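Pyrsv_gp04 (Pyrobaculum spherical virus, PDB 2VXZ) is of unknown function but probably acts as a DNA-binding transcriptional regulator of the helix-turn-helix class. Local coordinates at residues A[112-117]-A[128-133]; A[25-30]-A[43-48]; A[134-137]-A[141-144]. All blocks are in the same frame, centred on the assembly; numbering follows the deposited sequence.

Contacts 1 and 2 are buried and apolar, whereas contact 3 is only partly buried, its centre about 16 Å from that of the chain, and adds a salt bridge. Contact 1, closest of the three to the chain's centre, joins helix 108-115 and the loop after it to helix 125-139; contact 3 uses the same helix further on and ties it to the following loop. Contact 2 belongs to the N-terminal part, where helix 27-34 meets helix 38-50. Contacts 1 and 2 have centres about 17 Å apart yet touch through T26 N and I117 O, 2.9 Å apart and probably hydrogen-bonded. Contacts 2 and 3 do not touch.

Contact 1. Residues A[112-117]-A[128-133]; sequences KFFSSI and LSFLNH
F114 and F130 bring their ring edges together, each approaching near the plane of the other, the two planes standing nearly perpendicular: F114 CD2 lies 4.4 Å from F130 CE2, with neither ring stacked over its partner's face. The F130 ring reaches across because its CG stands anti to the backbone N (chi1 176°), which throws it off helix 125-139 toward helix 108-115. On one side L131 CD2 comes obliquely to F114 CE2 at 4.5 Å; on the other I117 CG2 meets F130 CZ, also obliquely. Within segment 112-117, F113 CD2 lies 3.9 Å above one F114 face and I117 CD1 3.7 Å above one F113 face, both toward the rim. F113 O is gripped twice, by S116 N and by S116 OG, the latter at 2.6 Å and tilted 22° from the carbonyl plane. M79 of helix 69-89 touches both F113 and F130, while I104 of helix 97-106 touches F114 and L131. This loosely meshed apolar seam lies in the buried centre of the chain, where helices 108-115 and 125-139 meet beside the 55-59/62-66 hairpin; the family of this region belongs to the helix-turn-helix clan.

Contact 2. Residues A[25-30]-A[43-48]; sequences KTTSLI and ALIYVL
No flat side chain enters this contact: T27 and I30 meet I45 through aliphatic branches and one hydroxyl, without ring faces or edges. The whole meeting converges on I45 CD1. T27 crosses the isoleucine obliquely and presents both its branches to that methyl, OG1 3.6 Å and CG2 3.8 Å from I45 CD1. With chi1 at -56°, T27 keeps OG1 beside its own backbone N and CG2 anti to it, which leaves the two branches spread against the same carbon. I30, one helical turn on, comes tip to tip instead, its CD1 4.1 Å from I45 CD1. The near-extended chi2 of I45 (155°) carries this methyl out from helix 38-50 toward helix 27-34. V65 of strand 62-66 touches T27, I30 and I45 alike, so the sheet closes one flank of the cluster, while A41 and K42 of helix 38-50 also touch T27. Just ahead of T27, T26 takes the N-cap position of helix 27-34; its OG1 and S28 OG share a hydrogen bond of 2.7 Å, and T26 O accepts from I30 N at 3.1 Å. C24, next to K25, forms a disulfide with C66, a covalent tie between the start of this segment and the end of strand 62-66. The helix order and the hairpin that follows fit a winged helix, in which 38-50 would be the recognition helix. With no hydrogen bond or charge pair between segments 25-30 and 43-48, their contact rests on apolar burial, and the T27 hydroxyl meets I45 as a packing atom.

Contact 3. Residues A[134-137]-A[141-144]; sequences LLKM and EPYV
The chain turns back on itself just after helix 125-139, putting the CA atoms of K136 and E141 5.7 Å apart, and then runs extended through E141 and P142. The K136 and E141 chains pass at a slant, joined by a salt bridge from K136 NZ to E141 OE1 at 3.4 Å. OE1 is closer still to the methylene next to the charge, 3.1 Å from K136 CE, so the carboxylate lies alongside the end of the lysine chain rather than squarely before its ammonium. A bend at chi2 (-65°) folds the E141 chain back toward the helix, although its CB starts out away from it. Its second oxygen, OE2, also lies along the methylenes, 3.7 Å from K136 CE. Next to the carboxylate, P142 CD packs on the same K136 CE at 3.6 Å, adding an apolar touch to the ionic one. Y151 of strand 151-152 is touched by both K136 and P142, and P142 O accepts a hydrogen bond from K145 NZ. Further along, Y143 and V144 both face V150 in a classic beta bulge. A helix leading into such a bulged hairpin, with its return strand paired to 94-95, is consistent with the helix-to-wing junction of a winged-helix domain.

Contact 1. Residues A[112-117]-A[128-133]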
loop_
_atom_site.group_PDB
_atom_site.type_symbol
_atom_site.label_atom_id
_atom_site.label_comp_id
_atom_site.label_asym_id
_atom_site.label_seq_id
_atom_site.Cartn_x
_atom_site.Cartn_y
_atom_site.Cartn_z
ATOM N N LYS A 112 -5.968 10.499 -2.745
ATOM C CA LYS A 112 -4.668 11.144 -2.536
ATOM C C LYS A 112 -3.783 10.317 -1.610
ATOM O O LYS A 112 -2.608 10.114 -1.895
ATOM C CB LYS A 112 -4.840 12.550 -1.961
ATOM C CG LYS A 112 -3.528 13.301 -1.744
ATOM C CD LYS A 112 -3.757 14.682 -1.173
ATOM C CE LYS A 112 -2.488 15.266 -0.537
ATOM N NZ LYS A 112 -1.464 15.620 -1.551
ATOM N N PHE A 113 -4.352 9.853 -0.505
ATOM C CA PHE A 113 -3.605 9.056 0.463
ATOM C C PHE A 113 -3.102 7.751 -0.144
ATOM O O PHE A 113 -1.908 7.461 -0.128
ATOM C CB PHE A 113 -4.461 8.771 1.688
ATOM C CG PHE A 113 -3.773 7.923 2.719
ATOM C CD1 PHE A 113 -2.709 8.424 3.447
ATOM C CD2 PHE A 113 -4.185 6.624 2.954
ATOM C CE1 PHE A 113 -2.073 7.632 4.403
ATOM C CE2 PHE A 113 -3.557 5.841 3.909
ATOM C CZ PHE A 113 -2.503 6.337 4.617
ATOM N N PHE A 114 -4.015 6.961 -0.692
ATOM C CA PHE A 114 -3.619 5.662 -1.231
ATOM C C PHE A 114 -2.689 5.793 -2.450
ATOM O O PHE A 114 -1.794 4.983 -2.620
ATOM C CB PHE A 114 -4.843 4.772 -1.524
ATOM C CG PHE A 114 -5.388 4.082 -0.303
ATOM C CD1 PHE A 114 -6.436 4.633 0.406
ATOM C CD2 PHE A 114 -4.829 2.900 0.155
ATOM C CE1 PHE A 114 -6.929 4.016 1.544
ATOM C CE2 PHE A 114 -5.328 2.266 1.289
ATOM C CZ PHE A 114 -6.374 2.830 1.988
ATOM N N SER A 115 -2.885 6.804 -3.296
ATOM C CA SER A 115 -2.034 6.927 -4.497
ATOM C C SER A 115 -0.600 7.334 -4.142
ATOM O O SER A 115 0.315 7.155 -4.949
ATOM C CB SER A 115 -2.624 7.911 -5.497
ATOM O OG SER A 115 -2.586 9.206 -4.979
ATOM N N SER A 116 -0.400 7.842 -2.926
ATOM C CA SER A 116 0.952 8.125 -2.429
ATOM C C SER A 116 1.653 6.879 -1.862
ATOM O O SER A 116 2.820 6.958 -1.449
ATOM C CB SER A 116 0.928 9.259 -1.397
ATOM O OG SER A 116 0.294 8.872 -0.188
ATOM N N ILE A 117 0.955 5.741 -1.837
ATOM C CA ILE A 117 1.496 4.461 -1.357
ATOM C C ILE A 117 1.710 3.459 -2.505
ATOM O O ILE A 117 2.704 2.737 -2.543
ATOM C CB ILE A 117 0.521 3.786 -0.341
ATOM C CG1 ILE A 117 0.205 4.714 0.836
ATOM C CG2 ILE A 117 1.093 2.435 0.171
ATOM C CD1 ILE A 117 -0.958 4.235 1.731
ATOM N N LEU A 128 -6.512 -5.068 -6.287
ATOM C CA LEU A 128 -7.550 -5.821 -5.583
ATOM C C LEU A 128 -6.963 -6.750 -4.506
ATOM O O LEU A 128 -7.503 -6.864 -3.409
ATOM C CB LEU A 128 -8.412 -6.607 -6.567
ATOM C CG LEU A 128 -9.318 -5.736 -7.447
ATOM C CD1 LEU A 128 -10.022 -6.557 -8.494
ATOM C CD2 LEU A 128 -10.336 -4.989 -6.568
ATOM N N SER A 129 -5.847 -7.398 -4.823
ATOM C CA SER A 129 -5.161 -8.262 -3.866
ATOM C C SER A 129 -4.636 -7.452 -2.674
ATOM O O SER A 129 -4.718 -7.890 -1.522
ATOM C CB SER A 129 -4.017 -8.997 -4.579
ATOM O OG SER A 129 -3.365 -9.913 -3.720
ATOM N N PHE A 130 -4.103 -6.264 -2.958
ATOM C CA PHE A 130 -3.606 -5.357 -1.925
ATOM C C PHE A 130 -4.752 -4.944 -0.994
ATOM O O PHE A 130 -4.641 -5.024 0.225
ATOM C CB PHE A 130 -2.982 -4.121 -2.581
ATOM C CG PHE A 130 -2.524 -3.066 -1.612
ATOM C CD1 PHE A 130 -1.244 -3.111 -1.077
ATOM C CD2 PHE A 130 -3.353 -2.016 -1.255
ATOM C CE1 PHE A 130 -0.805 -2.129 -0.196
ATOM C CE2 PHE A 130 -2.924 -1.040 -0.391
ATOM C CZ PHE A 130 -1.646 -1.093 0.148
ATOM N N LEU A 131 -5.846 -4.475 -1.576
ATOM C CA LEU A 131 -7.009 -4.042 -0.778
ATOM C C LEU A 131 -7.682 -5.221 -0.032
ATOM O O LEU A 131 -8.215 -5.050 1.075
ATOM C CB LEU A 131 -8.014 -3.325 -1.676
ATOM C CG LEU A 131 -7.539 -1.971 -2.219
ATOM C CD1 LEU A 131 -8.554 -1.431 -3.192
ATOM C CD2 LEU A 131 -7.288 -0.969 -1.106
ATOM N N ASN A 132 -7.654 -6.409 -0.636
ATOM C CA ASN A 132 -8.145 -7.615 0.026
ATOM C C ASN A 132 -7.328 -7.900 1.282
ATOM O O ASN A 132 -7.872 -8.234 2.323
ATOM C CB ASN A 132 -8.059 -8.823 -0.905
ATOM C CG ASN A 132 -8.717 -10.047 -0.326
ATOM O OD1 ASN A 132 -9.900 -10.024 -0.018
ATOM N ND2 ASN A 132 -7.950 -11.146 -0.187
ATOM N N HIS A 133 -6.009 -7.759 1.173
ATOM C CA HIS A 133 -5.133 -7.988 2.314
ATOM C C HIS A 133 -5.446 -7.007 3.447
ATOM O O HIS A 133 -5.498 -7.391 4.623
ATOM C CB HIS A 133 -3.673 -7.866 1.885
ATOM C CG HIS A 133 -2.715 -8.258 2.959
ATOM N ND1 HIS A 133 -2.418 -9.574 3.248
ATOM C CD2 HIS A 133 -2.011 -7.509 3.834
ATOM C CE1 HIS A 133 -1.556 -9.610 4.245
ATOM N NE2 HIS A 133 -1.299 -8.372 4.626
#

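Contact 2. Residues A[25-30]-A[43-48]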
loop_
_atom_site.group_PDB
_atom_site.type_symbol
_atom_site.label_atom_id
_atom_site.label_comp_id
_atom_site.label_asym_id
_atom_site.label_seq_id
_atom_site.Cartn_x
_atom_site.Cartn_y
_atom_site.Cartn_z
ATOM N N LYS A 25 6.147 3.108 0.646
ATOM C CA LYS A 25 5.692 3.025 -0.724
ATOM C C LYS A 25 6.006 1.665 -1.276
ATOM O O LYS A 25 6.974 1.031 -0.859
ATOM C CB LYS A 25 6.384 4.097 -1.561
ATOM C CG LYS A 25 6.100 5.494 -1.041
ATOM C CD LYS A 25 6.674 6.569 -1.922
ATOM C CE LYS A 25 6.015 7.907 -1.651
ATOM N NZ LYS A 25 6.024 8.280 -0.210
ATOM N N THR A 26 5.194 1.219 -2.228
ATOM C CA THR A 26 5.503 -0.005 -2.956
ATOM C C THR A 26 6.649 0.252 -3.932
ATOM O O THR A 26 6.850 1.379 -4.376
ATOM C CB THR A 26 4.306 -0.516 -3.754
ATOM O OG1 THR A 26 4.008 0.393 -4.830
ATOM C CG2 THR A 26 3.093 -0.669 -2.840
ATOM N N THR A 27 7.381 -0.804 -4.266
ATOM C CA THR A 27 8.393 -0.737 -5.307
ATOM C C THR A 27 7.797 -0.211 -6.618
ATOM O O THR A 27 8.441 0.572 -7.319
ATOM C CB THR A 27 9.068 -2.116 -5.514
ATOM O OG1 THR A 27 9.615 -2.554 -4.263
ATOM C CG2 THR A 27 10.178 -2.032 -6.554
ATOM N N SER A 28 6.565 -0.608 -6.950
ATOM C CA SER A 28 5.935 -0.095 -8.171
ATOM C C SER A 28 5.789 1.425 -8.175
ATOM O O SER A 28 6.004 2.059 -9.205
ATOM C CB SER A 28 4.577 -0.751 -8.441
ATOM O OG SER A 28 3.729 -0.616 -7.327
ATOM N N LEU A 29 5.437 2.009 -7.034
ATOM C CA LEU A 29 5.303 3.456 -6.966
ATOM C C LEU A 29 6.670 4.119 -7.064
ATOM O O LEU A 29 6.833 5.113 -7.783
ATOM C CB LEU A 29 4.594 3.891 -5.689
ATOM C CG LEU A 29 4.327 5.389 -5.555
ATOM C CD1 LEU A 29 3.566 5.955 -6.759
ATOM C CD2 LEU A 29 3.568 5.681 -4.256
ATOM N N ILE A 30 7.655 3.561 -6.355
ATOM C CA ILE A 30 9.043 4.060 -6.447
ATOM C C ILE A 30 9.553 4.041 -7.888
ATOM O O ILE A 30 10.087 5.039 -8.376
ATOM C CB ILE A 30 9.992 3.244 -5.498
ATOM C CG1 ILE A 30 9.587 3.485 -4.047
ATOM C CG2 ILE A 30 11.471 3.642 -5.710
ATOM C CD1 ILE A 30 10.101 2.453 -3.053
ATOM N N ALA A 43 17.184 -3.552 -7.155
ATOM C CA ALA A 43 18.599 -3.663 -6.779
ATOM C C ALA A 43 18.949 -2.572 -5.775
ATOM O O ALA A 43 19.656 -2.817 -4.802
ATOM C CB ALA A 43 19.519 -3.579 -8.021
ATOM N N LEU A 44 18.423 -1.371 -6.000
ATOM C CA LEU A 44 18.687 -0.236 -5.111
ATOM C C LEU A 44 18.046 -0.433 -3.744
ATOM O O LEU A 44 18.636 -0.083 -2.718
ATOM C CB LEU A 44 18.170 1.045 -5.732
ATOM C CG LEU A 44 18.973 1.540 -6.929
ATOM C CD1 LEU A 44 18.145 2.499 -7.784
ATOM C CD2 LEU A 44 20.281 2.179 -6.490
ATOM N N ILE A 45 16.833 -0.977 -3.729
ATOM C CA ILE A 45 16.141 -1.234 -2.473
ATOM C C ILE A 45 16.889 -2.294 -1.680
ATOM O O ILE A 45 17.041 -2.188 -0.462
ATOM C CB ILE A 45 14.674 -1.628 -2.697
ATOM C CG1 ILE A 45 13.889 -0.392 -3.169
ATOM C CG2 ILE A 45 14.068 -2.172 -1.396
ATOM C CD1 ILE A 45 12.647 -0.684 -3.971
ATOM N N TYR A 46 17.398 -3.303 -2.379
ATOM C CA TYR A 46 18.256 -4.300 -1.765
ATOM C C TYR A 46 19.499 -3.689 -1.092
ATOM O O TYR A 46 19.854 -4.049 0.045
ATOM C CB TYR A 46 18.678 -5.320 -2.823
ATOM C CG TYR A 46 19.668 -6.343 -2.330
ATOM C CD1 TYR A 46 19.275 -7.358 -1.467
ATOM C CD2 TYR A 46 20.993 -6.303 -2.726
ATOM C CE1 TYR A 46 20.188 -8.302 -1.011
ATOM C CE2 TYR A 46 21.908 -7.244 -2.277
ATOM C CZ TYR A 46 21.496 -8.234 -1.419
ATOM O OH TYR A 46 22.413 -9.169 -0.984
ATOM N N VAL A 47 20.168 -2.785 -1.794
ATOM C CA VAL A 47 21.333 -2.120 -1.238
ATOM C C VAL A 47 20.965 -1.359 0.046
ATOM O O VAL A 47 21.692 -1.434 1.036
ATOM C CB VAL A 47 21.985 -1.180 -2.270
ATOM C CG1 VAL A 47 23.019 -0.278 -1.611
ATOM C CG2 VAL A 47 22.627 -2.001 -3.393
ATOM N N LEU A 48 19.853 -0.629 0.013
ATOM C CA LEU A 48 19.361 0.100 1.202
ATOM C C LEU A 48 19.031 -0.835 2.374
ATOM O O LEU A 48 19.337 -0.521 3.537
ATOM C CB LEU A 48 18.141 0.957 0.858
ATOM C CG LEU A 48 18.413 2.177 -0.029
ATOM C CD1 LEU A 48 17.093 2.831 -0.459
ATOM C CD2 LEU A 48 19.329 3.207 0.660
#

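Contact 3. Residues A[134-137]-A[141-144]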
loop_
_atom_site.group_PDB
_atom_site.type_symbol
_atom_site.label_atom_id
_atom_site.label_comp_id
_atom_site.label_asym_id
_atom_site.label_seq_id
_atom_site.Cartn_x
_atom_site.Cartn_y
_atom_site.Cartn_z
ATOM N N LEU A 134 -5.677 -5.750 3.080
ATOM C CA LEU A 134 -6.028 -4.700 4.035
ATOM C C LEU A 134 -7.355 -5.026 4.711
ATOM O O LEU A 134 -7.500 -4.899 5.940
ATOM C CB LEU A 134 -6.105 -3.343 3.314
ATOM C CG LEU A 134 -6.404 -2.082 4.143
ATOM C CD1 LEU A 134 -5.443 -1.920 5.329
ATOM C CD2 LEU A 134 -6.393 -0.823 3.264
ATOM N N LEU A 135 -8.342 -5.430 3.918
ATOM C CA LEU A 135 -9.656 -5.743 4.486
ATOM C C LEU A 135 -9.559 -6.919 5.454
ATOM O O LEU A 135 -10.194 -6.933 6.512
ATOM C CB LEU A 135 -10.693 -6.026 3.396
ATOM C CG LEU A 135 -11.197 -4.834 2.600
ATOM C CD1 LEU A 135 -12.057 -5.274 1.432
ATOM C CD2 LEU A 135 -11.978 -3.857 3.471
ATOM N N LYS A 136 -8.758 -7.906 5.110
ATOM C CA LYS A 136 -8.612 -9.075 5.972
ATOM C C LYS A 136 -7.939 -8.705 7.297
ATOM O O LYS A 136 -8.234 -9.290 8.355
ATOM C CB LYS A 136 -7.822 -10.141 5.218
ATOM C CG LYS A 136 -8.109 -11.555 5.602
ATOM C CD LYS A 136 -7.431 -12.487 4.612
ATOM C CE LYS A 136 -8.394 -13.527 4.090
ATOM N NZ LYS A 136 -7.705 -14.526 3.220
HETATM N N MSE A 137 -7.027 -7.735 7.251
HETATM C CA MSE A 137 -6.358 -7.251 8.468
HETATM C C MSE A 137 -7.325 -6.551 9.416
HETATM O O MSE A 137 -7.159 -6.618 10.632
HETATM C CB MSE A 137 -5.232 -6.286 8.131
HETATM C CG MSE A 137 -4.065 -6.956 7.490
HETATM SE SE MSE A 137 -2.727 -5.628 7.002
HETATM C CE MSE A 137 -2.937 -4.448 8.473
ATOM N N GLU A 141 -11.162 -13.036 8.439
ATOM C CA GLU A 141 -11.459 -13.846 7.259
ATOM C C GLU A 141 -12.831 -13.517 6.691
ATOM O O GLU A 141 -13.776 -13.294 7.440
ATOM C CB GLU A 141 -11.399 -15.329 7.587
ATOM C CG GLU A 141 -10.048 -15.802 8.042
ATOM C CD GLU A 141 -9.004 -15.687 6.975
ATOM O OE1 GLU A 141 -9.306 -15.997 5.804
ATOM O OE2 GLU A 141 -7.877 -15.275 7.301
ATOM N N PRO A 142 -12.947 -13.502 5.360
ATOM C CA PRO A 142 -14.202 -13.083 4.752
ATOM C C PRO A 142 -15.353 -14.067 4.939
ATOM O O PRO A 142 -15.132 -15.271 5.107
ATOM C CB PRO A 142 -13.854 -12.983 3.267
ATOM C CG PRO A 142 -12.751 -13.914 3.074
ATOM C CD PRO A 142 -11.944 -13.867 4.342
ATOM N N TYR A 143 -16.570 -13.528 4.908
ATOM C CA TYR A 143 -17.785 -14.334 4.951
ATOM C C TYR A 143 -18.016 -15.071 3.620
ATOM O O TYR A 143 -18.373 -16.255 3.613
ATOM C CB TYR A 143 -18.969 -13.428 5.276
ATOM C CG TYR A 143 -20.293 -14.127 5.342
ATOM C CD1 TYR A 143 -20.491 -15.208 6.202
ATOM C CD2 TYR A 143 -21.368 -13.677 4.584
ATOM C CE1 TYR A 143 -21.717 -15.847 6.264
ATOM C CE2 TYR A 143 -22.589 -14.300 4.639
ATOM C CZ TYR A 143 -22.769 -15.385 5.480
ATOM O OH TYR A 143 -24.000 -16.011 5.550
ATOM N N VAL A 144 -17.814 -14.359 2.515
ATOM C CA VAL A 144 -17.915 -14.928 1.178
ATOM C C VAL A 144 -16.498 -14.983 0.627
ATOM O O VAL A 144 -15.798 -13.970 0.579
ATOM C CB VAL A 144 -18.846 -14.085 0.246
ATOM C CG1 VAL A 144 -18.972 -14.711 -1.139
ATOM C CG2 VAL A 144 -20.235 -13.910 0.886
#